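PDB 4F2N: superoxide dismutase from Leishmania major, which catalyses the dismutation of superoxide to molecular oxygen and hydrogen peroxide at an iron centre, probably protecting the parasite from oxidative damage. Local coordinates for residues 151-163 with 179-193. Residues are numbered along the deposited sequence; the frame is centred on the assembly and turned at random.
Sequences NFGSGWTWLCVDP and PLTSGLRPIFTADVW. With FE2 (Fe (II) ion), chain N.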
loop_
_atom_site.group_PDB
_atom_site.type_symbol
_atom_site.label_atom_id
_atom_site.label_comp_id
_atom_site.label_asym_id
_atom_site.label_seq_id
_atom_site.Cartn_x
_atom_site.Cartn_y
_atom_site.Cartn_z
ATOM N N ASN B 151 -10.143 -0.112 -3.887
ATOM C CA ASN B 151 -9.559 -0.476 -2.598
ATOM C C ASN B 151 -8.385 0.472 -2.304
ATOM O O ASN B 151 -7.291 0.294 -2.861
ATOM C CB ASN B 151 -9.084 -1.926 -2.605
ATOM C CG ASN B 151 -8.865 -2.460 -1.220
ATOM O OD1 ASN B 151 -9.404 -1.934 -0.270
ATOM N ND2 ASN B 151 -8.144 -3.546 -1.110
ATOM N N PHE B 152 -8.605 1.466 -1.449
ATOM C CA PHE B 152 -7.609 2.543 -1.282
ATOM C C PHE B 152 -6.371 1.994 -0.598
ATOM O O PHE B 152 -6.484 1.368 0.468
ATOM C CB PHE B 152 -8.168 3.704 -0.438
ATOM C CG PHE B 152 -7.273 4.909 -0.401
ATOM C CD1 PHE B 152 -7.052 5.664 -1.548
ATOM C CD2 PHE B 152 -6.659 5.292 0.766
ATOM C CE1 PHE B 152 -6.232 6.795 -1.510
ATOM C CE2 PHE B 152 -5.840 6.417 0.813
ATOM C CZ PHE B 152 -5.619 7.156 -0.331
ATOM N N GLY B 153 -5.206 2.236 -1.189
ATOM C CA GLY B 153 -3.914 1.799 -0.590
ATOM C C GLY B 153 -3.593 0.369 -0.977
ATOM O O GLY B 153 -3.966 -0.102 -2.097
ATOM N N SER B 154 -2.919 -0.340 -0.076
ATOM C CA SER B 154 -2.576 -1.753 -0.327
ATOM C C SER B 154 -3.688 -2.668 0.149
ATOM O O SER B 154 -4.345 -2.378 1.171
ATOM C CB SER B 154 -1.302 -2.135 0.429
ATOM O OG SER B 154 -0.264 -1.181 0.210
ATOM N N GLY B 155 -3.884 -3.784 -0.524
ATOM C CA GLY B 155 -4.757 -4.827 0.057
ATOM C C GLY B 155 -5.098 -5.909 -0.936
ATOM O O GLY B 155 -4.365 -6.125 -1.904
ATOM N N TRP B 156 -6.258 -6.518 -0.721
ATOM C CA TRP B 156 -6.704 -7.723 -1.416
ATOM C C TRP B 156 -8.175 -7.594 -1.703
ATOM O O TRP B 156 -8.954 -7.035 -0.879
ATOM C CB TRP B 156 -6.465 -8.967 -0.505
ATOM C CG TRP B 156 -5.007 -9.162 -0.166
ATOM C CD1 TRP B 156 -4.284 -8.563 0.878
ATOM C CD2 TRP B 156 -4.038 -10.031 -0.858
ATOM N NE1 TRP B 156 -2.973 -8.979 0.868
ATOM C CE2 TRP B 156 -2.755 -9.843 -0.169
ATOM C CE3 TRP B 156 -4.104 -10.900 -1.951
ATOM C CZ2 TRP B 156 -1.623 -10.522 -0.542
ATOM C CZ3 TRP B 156 -2.923 -11.585 -2.344
ATOM C CH2 TRP B 156 -1.722 -11.398 -1.653
ATOM N N THR B 157 -8.578 -8.133 -2.842
ATOM C CA THR B 157 -9.988 -8.247 -3.175
ATOM C C THR B 157 -10.323 -9.748 -3.303
ATOM O O THR B 157 -9.573 -10.519 -3.929
ATOM C CB THR B 157 -10.297 -7.507 -4.484
ATOM O OG1 THR B 157 -9.980 -6.129 -4.284
ATOM C CG2 THR B 157 -11.783 -7.606 -4.844
ATOM N N TRP B 158 -11.458 -10.133 -2.741
ATOM C CA TRP B 158 -11.771 -11.544 -2.519
ATOM C C TRP B 158 -13.114 -11.898 -3.043
ATOM O O TRP B 158 -14.052 -11.092 -2.972
ATOM C CB TRP B 158 -11.857 -11.781 -1.006
ATOM C CG TRP B 158 -10.601 -11.440 -0.247
ATOM C CD1 TRP B 158 -10.253 -10.210 0.332
ATOM C CD2 TRP B 158 -9.494 -12.346 0.085
ATOM N NE1 TRP B 158 -9.041 -10.299 0.955
ATOM C CE2 TRP B 158 -8.519 -11.538 0.842
ATOM C CE3 TRP B 158 -9.217 -13.700 -0.167
ATOM C CZ2 TRP B 158 -7.324 -12.076 1.335
ATOM C CZ3 TRP B 158 -7.998 -14.238 0.316
ATOM C CH2 TRP B 158 -7.080 -13.434 1.073
ATOM N N LEU B 159 -13.241 -13.126 -3.519
ATOM C CA LEU B 159 -14.557 -13.778 -3.664
ATOM C C LEU B 159 -14.629 -14.844 -2.574
ATOM O O LEU B 159 -13.757 -15.718 -2.490
ATOM C CB LEU B 159 -14.711 -14.416 -5.061
ATOM C CG LEU B 159 -16.023 -15.171 -5.370
ATOM C CD1 LEU B 159 -17.225 -14.236 -5.343
ATOM C CD2 LEU B 159 -15.898 -15.813 -6.752
ATOM N N CYS B 160 -15.639 -14.749 -1.726
ATOM C CA CYS B 160 -15.813 -15.665 -0.606
ATOM C C CYS B 160 -17.174 -16.328 -0.595
ATOM O O CYS B 160 -18.165 -15.801 -1.140
ATOM C CB CYS B 160 -15.625 -14.963 0.753
ATOM S SG CYS B 160 -14.020 -14.185 1.015
ATOM N N VAL B 161 -17.212 -17.477 0.070
ATOM C CA VAL B 161 -18.451 -18.146 0.410
ATOM C C VAL B 161 -18.727 -17.796 1.885
ATOM O O VAL B 161 -17.831 -17.877 2.774
ATOM C CB VAL B 161 -18.302 -19.685 0.276
ATOM C CG1 VAL B 161 -19.402 -20.415 1.035
ATOM C CG2 VAL B 161 -18.219 -20.118 -1.191
ATOM N N ASP B 162 -19.955 -17.395 2.165
ATOM C CA ASP B 162 -20.406 -17.287 3.556
ATOM C C ASP B 162 -20.989 -18.666 3.923
ATOM O O ASP B 162 -21.995 -19.074 3.334
ATOM C CB ASP B 162 -21.474 -16.173 3.685
ATOM C CG ASP B 162 -22.025 -16.028 5.105
ATOM O OD1 ASP B 162 -22.197 -17.046 5.815
ATOM O OD2 ASP B 162 -22.352 -14.889 5.497
ATOM N N PRO B 163 -20.359 -19.390 4.885
ATOM C CA PRO B 163 -20.780 -20.780 5.071
ATOM C C PRO B 163 -22.172 -20.906 5.695
ATOM O O PRO B 163 -22.832 -21.953 5.537
ATOM C CB PRO B 163 -19.717 -21.350 6.015
ATOM C CG PRO B 163 -19.238 -20.168 6.815
ATOM C CD PRO B 163 -19.264 -19.019 5.812
ATOM N N PRO B 179 -10.342 -12.283 4.924
ATOM C CA PRO B 179 -11.756 -12.478 5.313
ATOM C C PRO B 179 -12.014 -13.665 6.253
ATOM O O PRO B 179 -13.063 -13.772 6.854
ATOM C CB PRO B 179 -12.448 -12.748 3.985
ATOM C CG PRO B 179 -11.537 -12.123 2.957
ATOM C CD PRO B 179 -10.162 -12.449 3.467
ATOM N N LEU B 180 -11.052 -14.554 6.387
ATOM C CA LEU B 180 -11.292 -15.690 7.242
ATOM C C LEU B 180 -11.304 -15.259 8.713
ATOM O O LEU B 180 -11.810 -15.995 9.543
ATOM C CB LEU B 180 -10.297 -16.822 6.929
ATOM C CG LEU B 180 -8.836 -16.472 7.142
ATOM C CD1 LEU B 180 -8.572 -16.680 8.613
ATOM C CD2 LEU B 180 -7.938 -17.387 6.318
ATOM N N THR B 181 -10.803 -14.056 9.031
ATOM C CA THR B 181 -10.891 -13.558 10.415
ATOM C C THR B 181 -12.336 -13.195 10.815
ATOM O O THR B 181 -12.643 -13.087 11.997
ATOM C CB THR B 181 -9.935 -12.367 10.698
ATOM O OG1 THR B 181 -10.264 -11.261 9.840
ATOM C CG2 THR B 181 -8.469 -12.794 10.435
ATOM N N SER B 182 -13.219 -13.018 9.844
ATOM C CA SER B 182 -14.644 -12.866 10.126
ATOM C C SER B 182 -15.466 -14.150 9.841
ATOM O O SER B 182 -16.685 -14.146 9.976
ATOM C CB SER B 182 -15.212 -11.663 9.367
ATOM O OG SER B 182 -15.181 -11.933 7.981
ATOM N N GLY B 183 -14.810 -15.245 9.484
ATOM C CA GLY B 183 -15.514 -16.533 9.278
ATOM C C GLY B 183 -15.950 -16.772 7.836
ATOM O O GLY B 183 -16.662 -17.747 7.543
ATOM N N LEU B 184 -15.535 -15.898 6.927
ATOM C CA LEU B 184 -15.809 -16.149 5.498
ATOM C C LEU B 184 -14.802 -17.170 4.958
ATOM O O LEU B 184 -13.738 -17.344 5.540
ATOM C CB LEU B 184 -15.769 -14.848 4.680
ATOM C CG LEU B 184 -16.919 -13.852 4.993
ATOM C CD1 LEU B 184 -16.807 -12.633 4.085
ATOM C CD2 LEU B 184 -18.308 -14.464 4.832
ATOM N N ARG B 185 -15.131 -17.800 3.832
ATOM C CA ARG B 185 -14.286 -18.819 3.237
ATOM C C ARG B 185 -13.900 -18.386 1.851
ATOM O O ARG B 185 -14.720 -18.461 0.947
ATOM C CB ARG B 185 -15.045 -20.156 3.191
ATOM C CG ARG B 185 -15.252 -20.741 4.576
ATOM C CD ARG B 185 -16.057 -22.051 4.547
ATOM N NE ARG B 185 -16.159 -22.655 5.877
ATOM C CZ ARG B 185 -16.716 -23.847 6.149
ATOM N NH1 ARG B 185 -17.265 -24.585 5.210
ATOM N NH2 ARG B 185 -16.748 -24.288 7.393
ATOM N N PRO B 186 -12.668 -17.888 1.697
ATOM C CA PRO B 186 -12.163 -17.420 0.404
ATOM C C PRO B 186 -12.161 -18.536 -0.622
ATOM O O PRO B 186 -11.850 -19.685 -0.281
ATOM C CB PRO B 186 -10.709 -16.972 0.734
ATOM C CG PRO B 186 -10.768 -16.626 2.203
ATOM C CD PRO B 186 -11.667 -17.701 2.777
ATOM N N ILE B 187 -12.508 -18.199 -1.871
ATOM C CA ILE B 187 -12.377 -19.121 -2.991
ATOM C C ILE B 187 -11.546 -18.527 -4.118
ATOM O O ILE B 187 -11.085 -19.260 -4.990
ATOM C CB ILE B 187 -13.744 -19.693 -3.504
ATOM C CG1 ILE B 187 -14.537 -18.630 -4.276
ATOM C CG2 ILE B 187 -14.560 -20.276 -2.342
ATOM C CD1 ILE B 187 -15.848 -19.131 -4.872
ATOM N N PHE B 188 -11.338 -17.203 -4.084
ATOM C CA PHE B 188 -10.509 -16.496 -5.076
ATOM C C PHE B 188 -10.024 -15.173 -4.493
ATOM O O PHE B 188 -10.740 -14.548 -3.683
ATOM C CB PHE B 188 -11.298 -16.225 -6.353
ATOM C CG PHE B 188 -10.488 -15.465 -7.386
ATOM C CD1 PHE B 188 -9.351 -16.056 -7.950
ATOM C CD2 PHE B 188 -10.799 -14.142 -7.724
ATOM C CE1 PHE B 188 -8.557 -15.366 -8.859
ATOM C CE2 PHE B 188 -10.024 -13.451 -8.664
ATOM C CZ PHE B 188 -8.895 -14.067 -9.222
ATOM N N THR B 189 -8.807 -14.777 -4.834
ATOM C CA THR B 189 -8.291 -13.455 -4.433
ATOM C C THR B 189 -7.481 -12.786 -5.535
ATOM O O THR B 189 -6.887 -13.473 -6.379
ATOM C CB THR B 189 -7.451 -13.518 -3.119
ATOM O OG1 THR B 189 -7.342 -12.198 -2.568
ATOM C CG2 THR B 189 -6.026 -14.019 -3.364
ATOM N N ALA B 190 -7.443 -11.452 -5.517
ATOM C CA ALA B 190 -6.503 -10.683 -6.349
ATOM C C ALA B 190 -5.738 -9.780 -5.408
ATOM O O ALA B 190 -6.333 -9.039 -4.600
ATOM C CB ALA B 190 -7.248 -9.849 -7.387
ATOM N N ASP B 191 -4.419 -9.862 -5.475
ATOM C CA ASP B 191 -3.551 -8.956 -4.702
ATOM C C ASP B 191 -3.612 -7.574 -5.364
ATOM O O ASP B 191 -3.359 -7.467 -6.576
ATOM C CB ASP B 191 -2.107 -9.498 -4.803
ATOM C CG ASP B 191 -1.130 -8.804 -3.873
ATOM O OD1 ASP B 191 -1.524 -7.856 -3.148
ATOM O OD2 ASP B 191 0.063 -9.243 -3.832
ATOM N N VAL B 192 -3.984 -6.533 -4.616
ATOM C CA VAL B 192 -3.911 -5.183 -5.175
ATOM C C VAL B 192 -2.960 -4.271 -4.389
ATOM O O VAL B 192 -3.023 -3.042 -4.492
ATOM C CB VAL B 192 -5.286 -4.523 -5.406
ATOM C CG1 VAL B 192 -6.092 -5.289 -6.446
ATOM C CG2 VAL B 192 -6.062 -4.508 -4.104
ATOM N N TRP B 193 -2.032 -4.862 -3.626
ATOM C CA TRP B 193 -0.806 -4.115 -3.292
ATOM C C TRP B 193 -0.189 -3.685 -4.579
ATOM O O TRP B 193 -0.202 -4.462 -5.564
ATOM C CB TRP B 193 0.176 -5.012 -2.548
ATOM C CG TRP B 193 -0.160 -5.214 -1.072
ATOM C CD1 TRP B 193 -1.282 -5.822 -0.526
ATOM C CD2 TRP B 193 0.716 -4.919 0.044
ATOM N NE1 TRP B 193 -1.198 -5.871 0.860
ATOM C CE2 TRP B 193 -0.003 -5.336 1.265
ATOM C CE3 TRP B 193 1.992 -4.329 0.166
ATOM C CZ2 TRP B 193 0.546 -5.160 2.540
ATOM C CZ3 TRP B 193 2.536 -4.162 1.462
ATOM C CH2 TRP B 193 1.829 -4.577 2.616
HETATM FE FE FE2 N . 1.716 -9.222 -2.835
HETATM O O HOH W 1 0.638 -8.251 -1.105
#
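The central and one outer strand of the three-stranded antiparallel sheet in the C-terminal domain of this iron superoxide dismutase pair here, bringing Trp156 against the iron ligand Asp191. The Asp191 carboxylate lies over one face of the Trp156 indole, the two planes only 9° apart, with Asp191 CB 3.3 Å from Trp156 CZ3. With CG anti to the backbone N (chi1 -170°), the aspartate carries OD2 to the iron at 1.9 Å, where His58, His108, His195 and a water complete the coordination. The backbone N-H of Trp193 meets Asp191 OD1 from above the carboxylate plane, closing an Asx turn; the iron-bound water adds a weak bond to the same oxygen. Further along, Trp158 is sandwiched: Pro179 CD sits 3.2 Å above the middle of one face, while Thr189 OG1 covers the other nearer the rim. That hydroxyl donates to Thr157 O (3.1 Å) from above the carbonyl plane, and the backbone N of Ala190 bonds the same oxygen at 2.8 Å. A classic beta bulge follows, Ile187 N and Phe188 N both donating to Leu159 O. Ser154 CB rests over the face of the Trp193 five-membered ring of the same chain, 3.4 Å from its centroid, while its OG crosses the dimer interface to bond Ser154 OG of the second subunit. Ring stacking, turn and metal bond together leave the Asp191 carboxylate little freedom to turn.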